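DNA polymerase (Bacillus phage phi29, PDB 2PY5) replicates the phage genome by protein-primed, strand-displacing DNA synthesis of high processivity and fidelity, and proofreads with a 3'-5' exonuclease. Local coordinates at residues 7-12 with 56-61; 102-107 with 114-119. The protein carries 2 engineered substitutions. One frame throughout, in Å; residues are numbered along the deposited sequence.

Interaction 1 of 2, residues 7-12 with 56-61; sequences KMYSCA and ADLYFH. Engineered in segment 7-12: Ala12 (natural residue Asp). With nucleotides of chain A.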
loop_
_atom_site.group_PDB
_atom_site.type_symbol
_atom_site.label_atom_id
_atom_site.label_comp_id
_atom_site.label_asym_id
_atom_site.label_seq_id
_atom_site.Cartn_x
_atom_site.Cartn_y
_atom_site.Cartn_z
ATOM N N LYS F 7 -21.237 -11.121 -16.692
ATOM C CA LYS F 7 -19.923 -11.583 -17.108
ATOM C C LYS F 7 -18.849 -10.627 -16.605
ATOM O O LYS F 7 -19.152 -9.471 -16.278
ATOM C CB LYS F 7 -19.856 -11.688 -18.628
ATOM C CG LYS F 7 -20.681 -12.834 -19.222
ATOM C CD LYS F 7 -20.572 -12.811 -20.745
ATOM C CE LYS F 7 -20.519 -14.185 -21.365
ATOM N NZ LYS F 7 -20.116 -14.100 -22.813
ATOM N N MET F 8 -17.614 -11.127 -16.538
ATOM C CA MET F 8 -16.459 -10.363 -16.079
ATOM C C MET F 8 -15.320 -10.512 -17.068
ATOM O O MET F 8 -15.007 -11.631 -17.507
ATOM C CB MET F 8 -15.973 -10.847 -14.713
ATOM C CG MET F 8 -17.056 -10.959 -13.662
ATOM S SD MET F 8 -16.498 -11.814 -12.167
ATOM C CE MET F 8 -16.067 -13.438 -12.788
ATOM N N TYR F 9 -14.678 -9.392 -17.367
ATOM C CA TYR F 9 -13.582 -9.374 -18.333
ATOM C C TYR F 9 -12.370 -8.703 -17.768
ATOM O O TYR F 9 -12.484 -7.689 -17.095
ATOM C CB TYR F 9 -13.997 -8.622 -19.604
ATOM C CG TYR F 9 -15.061 -9.338 -20.408
ATOM C CD1 TYR F 9 -16.407 -9.207 -20.089
ATOM C CD2 TYR F 9 -14.713 -10.157 -21.468
ATOM C CE1 TYR F 9 -17.381 -9.853 -20.823
ATOM C CE2 TYR F 9 -15.664 -10.822 -22.190
ATOM C CZ TYR F 9 -17.008 -10.677 -21.875
ATOM O OH TYR F 9 -17.965 -11.353 -22.613
ATOM N N SER F 10 -11.214 -9.257 -18.110
ATOM C CA SER F 10 -9.909 -8.642 -17.927
ATOM C C SER F 10 -9.502 -7.894 -19.191
ATOM O O SER F 10 -9.485 -8.478 -20.273
ATOM C CB SER F 10 -8.877 -9.739 -17.665
ATOM O OG SER F 10 -7.590 -9.191 -17.550
ATOM N N CYS F 11 -9.155 -6.614 -19.032
ATOM C CA CYS F 11 -8.887 -5.717 -20.170
ATOM C C CYS F 11 -7.552 -5.000 -20.067
ATOM O O CYS F 11 -7.010 -4.831 -18.998
ATOM C CB CYS F 11 -9.989 -4.667 -20.220
ATOM S SG CYS F 11 -11.660 -5.326 -20.416
ATOM N N ALA F 12 -7.025 -4.559 -21.207
ATOM C CA ALA F 12 -5.812 -3.742 -21.226
ATOM C C ALA F 12 -5.784 -2.883 -22.473
ATOM O O ALA F 12 -6.386 -3.231 -23.495
ATOM C CB ALA F 12 -4.577 -4.614 -21.200
ATOM N N ALA F 56 -21.348 -5.804 -18.671
ATOM C CA ALA F 56 -20.472 -6.639 -17.868
ATOM C C ALA F 56 -19.683 -5.842 -16.837
ATOM O O ALA F 56 -19.759 -4.606 -16.754
ATOM C CB ALA F 56 -19.513 -7.443 -18.777
ATOM N N ASP F 57 -18.910 -6.571 -16.052
ATOM C CA ASP F 57 -17.943 -5.990 -15.155
ATOM C C ASP F 57 -16.559 -6.141 -15.783
ATOM O O ASP F 57 -16.128 -7.263 -16.058
ATOM C CB ASP F 57 -17.955 -6.745 -13.831
ATOM C CG ASP F 57 -19.228 -6.536 -13.033
ATOM O OD1 ASP F 57 -20.065 -5.685 -13.406
ATOM O OD2 ASP F 57 -19.382 -7.238 -12.000
ATOM N N LEU F 58 -15.867 -5.024 -15.994
ATOM C CA LEU F 58 -14.553 -5.018 -16.640
ATOM C C LEU F 58 -13.521 -4.630 -15.623
ATOM O O LEU F 58 -13.801 -3.857 -14.705
ATOM C CB LEU F 58 -14.479 -4.009 -17.787
ATOM C CG LEU F 58 -15.579 -4.007 -18.837
ATOM C CD1 LEU F 58 -15.222 -3.057 -20.027
ATOM C CD2 LEU F 58 -15.957 -5.427 -19.284
ATOM N N TYR F 59 -12.324 -5.161 -15.807
ATOM C CA TYR F 59 -11.189 -4.871 -14.939
ATOM C C TYR F 59 -9.998 -4.444 -15.762
ATOM O O TYR F 59 -9.622 -5.149 -16.715
ATOM C CB TYR F 59 -10.812 -6.132 -14.154
ATOM C CG TYR F 59 -11.834 -6.471 -13.115
ATOM C CD1 TYR F 59 -12.981 -7.198 -13.439
ATOM C CD2 TYR F 59 -11.671 -6.028 -11.809
ATOM C CE1 TYR F 59 -13.932 -7.487 -12.477
ATOM C CE2 TYR F 59 -12.615 -6.313 -10.843
ATOM C CZ TYR F 59 -13.743 -7.026 -11.180
ATOM O OH TYR F 59 -14.692 -7.304 -10.209
ATOM N N PHE F 60 -9.402 -3.306 -15.406
ATOM C CA PHE F 60 -8.106 -2.897 -15.941
ATOM C C PHE F 60 -7.143 -2.888 -14.779
ATOM O O PHE F 60 -7.532 -2.535 -13.635
ATOM C CB PHE F 60 -8.142 -1.488 -16.557
ATOM C CG PHE F 60 -8.818 -1.422 -17.907
ATOM C CD1 PHE F 60 -10.203 -1.370 -18.010
ATOM C CD2 PHE F 60 -8.062 -1.379 -19.063
ATOM C CE1 PHE F 60 -10.810 -1.285 -19.235
ATOM C CE2 PHE F 60 -8.687 -1.301 -20.302
ATOM C CZ PHE F 60 -10.057 -1.245 -20.377
ATOM N N HIS F 61 -5.891 -3.237 -15.049
ATOM C CA HIS F 61 -4.848 -3.160 -14.013
ATOM C C HIS F 61 -4.272 -1.750 -13.972
ATOM O O HIS F 61 -3.657 -1.281 -14.934
ATOM C CB HIS F 61 -3.746 -4.183 -14.225
ATOM C CG HIS F 61 -3.119 -4.640 -12.946
ATOM N ND1 HIS F 61 -3.837 -5.274 -11.962
ATOM C CD2 HIS F 61 -1.857 -4.511 -12.470
ATOM C CE1 HIS F 61 -3.040 -5.550 -10.947
ATOM N NE2 HIS F 61 -1.834 -5.089 -11.225
ATOM P P DT A 6 1.941 -2.520 -13.658
ATOM O OP1 DT A 6 1.262 -3.781 -13.933
ATOM O OP2 DT A 6 3.402 -2.407 -13.736
ATOM O "O5'" DT A 6 1.431 -1.418 -14.712
ATOM C "C5'" DT A 6 0.078 -1.399 -15.136
ATOM C "C4'" DT A 6 -0.109 -0.163 -15.985
ATOM O "O4'" DT A 6 0.129 1.027 -15.215
ATOM C "C3'" DT A 6 0.878 -0.078 -17.143
ATOM O "O3'" DT A 6 0.440 -0.851 -18.259
ATOM C "C2'" DT A 6 0.918 1.421 -17.414
ATOM C "C1'" DT A 6 0.605 2.056 -16.064
ATOM N N1 DT A 6 1.784 2.662 -15.380
ATOM C C2 DT A 6 1.633 3.902 -14.813
ATOM O O2 DT A 6 0.596 4.535 -14.836
ATOM N N3 DT A 6 2.770 4.384 -14.211
ATOM C C4 DT A 6 3.998 3.752 -14.111
ATOM O O4 DT A 6 4.946 4.280 -13.535
ATOM C C5 DT A 6 4.073 2.440 -14.702
ATOM C C7 DT A 6 5.344 1.660 -14.657
ATOM C C6 DT A 6 2.970 1.958 -15.307
HETATM O O HOH W 1 -4.985 -3.402 -17.783
#

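Interaction 2 of 2, residues 102-107 with 114-119; sequences MIDICL and KIHTVI. With nucleotides of chain C.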
loop_
_atom_site.group_PDB
_atom_site.type_symbol
_atom_site.label_atom_id
_atom_site.label_comp_id
_atom_site.label_asym_id
_atom_site.label_seq_id
_atom_site.Cartn_x
_atom_site.Cartn_y
_atom_site.Cartn_z
ATOM N N MET F 102 -13.633 2.964 -9.742
ATOM C CA MET F 102 -14.790 2.594 -10.565
ATOM C C MET F 102 -15.104 3.659 -11.592
ATOM O O MET F 102 -15.048 4.853 -11.301
ATOM C CB MET F 102 -16.035 2.357 -9.677
ATOM C CG MET F 102 -17.267 1.842 -10.450
ATOM S SD MET F 102 -18.768 1.904 -9.483
ATOM C CE MET F 102 -19.076 3.661 -9.528
ATOM N N ILE F 103 -15.476 3.192 -12.783
ATOM C CA ILE F 103 -16.198 3.979 -13.788
ATOM C C ILE F 103 -17.436 3.157 -14.150
ATOM O O ILE F 103 -17.296 2.024 -14.579
ATOM C CB ILE F 103 -15.382 4.200 -15.064
ATOM C CG1 ILE F 103 -14.026 4.834 -14.766
ATOM C CG2 ILE F 103 -16.178 5.087 -16.061
ATOM C CD1 ILE F 103 -13.051 4.800 -15.963
ATOM N N ASP F 104 -18.621 3.719 -13.955
ATOM C CA ASP F 104 -19.894 3.010 -14.204
ATOM C C ASP F 104 -20.611 3.750 -15.322
ATOM O O ASP F 104 -21.046 4.887 -15.140
ATOM C CB ASP F 104 -20.716 2.998 -12.936
ATOM C CG ASP F 104 -21.929 2.081 -13.000
ATOM O OD1 ASP F 104 -22.657 2.002 -11.986
ATOM O OD2 ASP F 104 -22.144 1.459 -14.056
ATOM N N ILE F 105 -20.726 3.104 -16.485
ATOM C CA ILE F 105 -21.267 3.744 -17.665
ATOM C C ILE F 105 -22.705 3.298 -17.840
ATOM O O ILE F 105 -22.973 2.098 -18.021
ATOM C CB ILE F 105 -20.442 3.360 -18.916
ATOM C CG1 ILE F 105 -18.963 3.743 -18.743
ATOM C CG2 ILE F 105 -21.041 4.002 -20.194
ATOM C CD1 ILE F 105 -18.047 3.048 -19.712
ATOM N N CYS F 106 -23.624 4.251 -17.770
ATOM C CA CYS F 106 -25.067 3.973 -17.783
ATOM C C CYS F 106 -25.647 4.242 -19.156
ATOM O O CYS F 106 -25.589 5.367 -19.632
ATOM C CB CYS F 106 -25.781 4.897 -16.812
ATOM S SG CYS F 106 -27.548 4.655 -16.757
ATOM N N LEU F 107 -26.253 3.236 -19.772
ATOM C CA LEU F 107 -26.948 3.427 -21.042
ATOM C C LEU F 107 -28.413 3.811 -20.848
ATOM O O LEU F 107 -28.994 4.522 -21.678
ATOM C CB LEU F 107 -26.821 2.172 -21.904
ATOM C CG LEU F 107 -25.457 1.917 -22.555
ATOM C CD1 LEU F 107 -25.088 3.083 -23.468
ATOM C CD2 LEU F 107 -24.348 1.636 -21.529
ATOM N N LYS F 114 -31.728 -2.655 -16.174
ATOM C CA LYS F 114 -30.791 -1.537 -16.075
ATOM C C LYS F 114 -29.554 -1.863 -16.915
ATOM O O LYS F 114 -28.863 -2.832 -16.631
ATOM C CB LYS F 114 -30.402 -1.342 -14.606
ATOM C CG LYS F 114 -29.155 -0.570 -14.347
ATOM C CD LYS F 114 -29.282 0.873 -14.704
ATOM C CE LYS F 114 -28.048 1.626 -14.170
ATOM N NZ LYS F 114 -27.810 2.922 -14.856
ATOM N N ILE F 115 -29.275 -1.048 -17.933
ATOM C CA ILE F 115 -28.204 -1.342 -18.876
ATOM C C ILE F 115 -26.970 -0.525 -18.516
ATOM O O ILE F 115 -26.978 0.702 -18.630
ATOM C CB ILE F 115 -28.605 -0.994 -20.334
ATOM C CG1 ILE F 115 -29.969 -1.566 -20.705
ATOM C CG2 ILE F 115 -27.487 -1.445 -21.312
ATOM C CD1 ILE F 115 -30.102 -3.058 -20.475
ATOM N N HIS F 116 -25.916 -1.206 -18.091
ATOM C CA HIS F 116 -24.676 -0.533 -17.767
ATOM C C HIS F 116 -23.487 -1.464 -17.795
ATOM O O HIS F 116 -23.644 -2.665 -17.690
ATOM C CB HIS F 116 -24.785 0.172 -16.400
ATOM C CG HIS F 116 -24.719 -0.733 -15.197
ATOM N ND1 HIS F 116 -25.607 -1.762 -14.959
ATOM C CD2 HIS F 116 -23.899 -0.698 -14.120
ATOM C CE1 HIS F 116 -25.309 -2.343 -13.806
ATOM N NE2 HIS F 116 -24.282 -1.712 -13.277
ATOM N N THR F 117 -22.299 -0.878 -17.922
ATOM C CA THR F 117 -21.054 -1.598 -17.819
ATOM C C THR F 117 -20.234 -0.910 -16.765
ATOM O O THR F 117 -20.073 0.324 -16.804
ATOM C CB THR F 117 -20.312 -1.650 -19.163
ATOM O OG1 THR F 117 -21.077 -2.453 -20.076
ATOM C CG2 THR F 117 -18.873 -2.238 -19.001
ATOM N N VAL F 118 -19.737 -1.692 -15.810
ATOM C CA VAL F 118 -18.920 -1.166 -14.694
ATOM C C VAL F 118 -17.481 -1.566 -14.919
ATOM O O VAL F 118 -17.201 -2.690 -15.323
ATOM C CB VAL F 118 -19.398 -1.621 -13.298
ATOM C CG1 VAL F 118 -18.688 -0.784 -12.204
ATOM C CG2 VAL F 118 -20.916 -1.482 -13.160
ATOM N N ILE F 119 -16.574 -0.614 -14.716
ATOM C CA ILE F 119 -15.170 -0.831 -14.898
ATOM C C ILE F 119 -14.466 -0.612 -13.563
ATOM O O ILE F 119 -14.568 0.472 -12.963
ATOM C CB ILE F 119 -14.595 0.139 -15.953
ATOM C CG1 ILE F 119 -15.476 0.126 -17.213
ATOM C CG2 ILE F 119 -13.168 -0.275 -16.327
ATOM C CD1 ILE F 119 -14.998 1.030 -18.349
ATOM P P DG C 2 -21.437 2.541 1.612
ATOM O OP1 DG C 2 -21.632 1.611 2.747
ATOM O OP2 DG C 2 -21.040 3.945 1.877
ATOM O "O5'" DG C 2 -20.408 1.886 0.558
ATOM C "C5'" DG C 2 -20.673 0.544 0.157
ATOM C "C4'" DG C 2 -19.756 -0.005 -0.922
ATOM O "O4'" DG C 2 -20.238 0.388 -2.219
ATOM C "C3'" DG C 2 -18.299 0.419 -0.918
ATOM O "O3'" DG C 2 -17.568 -0.739 -1.218
ATOM C "C2'" DG C 2 -18.155 1.436 -2.042
ATOM C "C1'" DG C 2 -19.162 0.856 -3.013
ATOM N N9 DG C 2 -19.817 1.779 -3.916
ATOM C C8 DG C 2 -20.152 3.089 -3.694
ATOM N N7 DG C 2 -20.773 3.635 -4.700
ATOM C C5 DG C 2 -20.860 2.602 -5.632
ATOM C C6 DG C 2 -21.421 2.590 -6.924
ATOM O O6 DG C 2 -21.982 3.529 -7.501
ATOM N N1 DG C 2 -21.305 1.340 -7.535
ATOM C C2 DG C 2 -20.705 0.235 -6.973
ATOM N N2 DG C 2 -20.674 -0.890 -7.713
ATOM N N3 DG C 2 -20.167 0.240 -5.755
ATOM C C4 DG C 2 -20.286 1.450 -5.158
#

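Interaction 1 of 2, residues 7-12 with 56-61
One face of the Phe60 ring is covered by Cys11, whose CB stands 3.5 Å from the ring centroid and 16° off the normal, a CH-pi contact; SG, placed obliquely, adds a sulfur-aromatic one. Both residues lie on a parallel strand pair, 8-12 beside 57-60, in the mixed sheet of the exonuclease domain. At the edge of the Tyr9 ring, near its plane, lies Ala56 CB, 3.8 Å from CD1, while Leu58 CD2 reaches the same ring obliquely. Tyr59 turns its edge to Tyr9 O, and the His61 ring has OP1 of DT6 of chain A in plane at its edge, 3.5 Å from CD2. Tyr9 shares a sheet face with Leu58, Cys11 and Phe60; its first torsion (chi1 -68°, CG beside the backbone N) swings the ring back toward Ala56, and its hydroxyl bonds to Glu37. The parallel register rests on four alternating bonds: Asp57 N to Lys7 O, Tyr9 N to Asp57 O, Tyr59 N to Tyr9 O and Cys11 N to Tyr59 O. Beyond Cys11 the strands part near the engineered Ala12, which replaces a natural aspartate essential for exonucleolysis. A water there donates to Cys11 O at 2.8 Å and accepts from His61 N at 2.9 Å.

Interaction 2 of 2, residues 102-107 with 114-119
Met102 packs against Val118 where the antiparallel beta hairpin of strands 100-110 and 113-121 comes up to bound DNA. From its CB, 4.1 Å from Ile119 O, the side chain extends to CG, which presses on Val118 CG1 at 3.5 Å, closer than ordinary carbon-carbon contact. The next atom, SD, touches the guanine of DG2 of chain C, 3.2 Å from N1. A bend at the last torsion (chi3 75°) then brings CE beside O6 of that base. The thioether thus lies directly against N1 and O6 of the base, near Ile93, a residue involved in binding template-primer structures.

The backbone evidence for the hairpin is reciprocal: Ile103 and Ile119 exchange two hydrogen bonds, as do Ile105 and Thr117, and Leu107 N adds one to Ile115 O. Between these hydrogen-bonded pairs lie the non-hydrogen-bonded pairs Asp104 with Val118 and Cys106 with His116.

Side chains divide by face. Ile103, Ile105, Thr117 and Ile119 share one, where Ile105 CD1 meets Ile119 CD1 at 3.9 Å and helices 44-54 and 63-76 cover the isoleucines; Thr117 OG1 bonds to Val51 O. Asp104 and Val118 share the other. Setting CG opposite the backbone N (chi1 -169°) carries the Asp104 carboxylate across to Val118, with OD2 3.3 Å from CG2. As modelled OD2 has no polar partner, but this is doubtful because the neighbouring His116 ring may be flipped. Near the hairpin turn, Leu107 and Ile115 cross at about a right angle, and Leu107 CB rests 3.7 Å from Ile115 CG2.

In the fold
Both contacts belong to one mixed sheet, and strand 57-60 of interaction 1 runs beside strand 113-121 of interaction 2. The seam between them is probably hydrogen-bonded, Leu58 N lying 2.8 Å from Val118 O, while Phe60 packs on Ile119. Interaction 1 joins parallel strands distant in sequence and is partly buried: aromatic rings and Cys11 fill its interior, whereas Lys7 is exposed at one end and His61 approaches DNA at the other. Interaction 2 is a local antiparallel hairpin, more thoroughly buried and dominated by aliphatic side chains, and Met102 reaches a guanine base. Helix 44-54 packs against both, whereas helix 160-182 covers the opposite face at interaction 1.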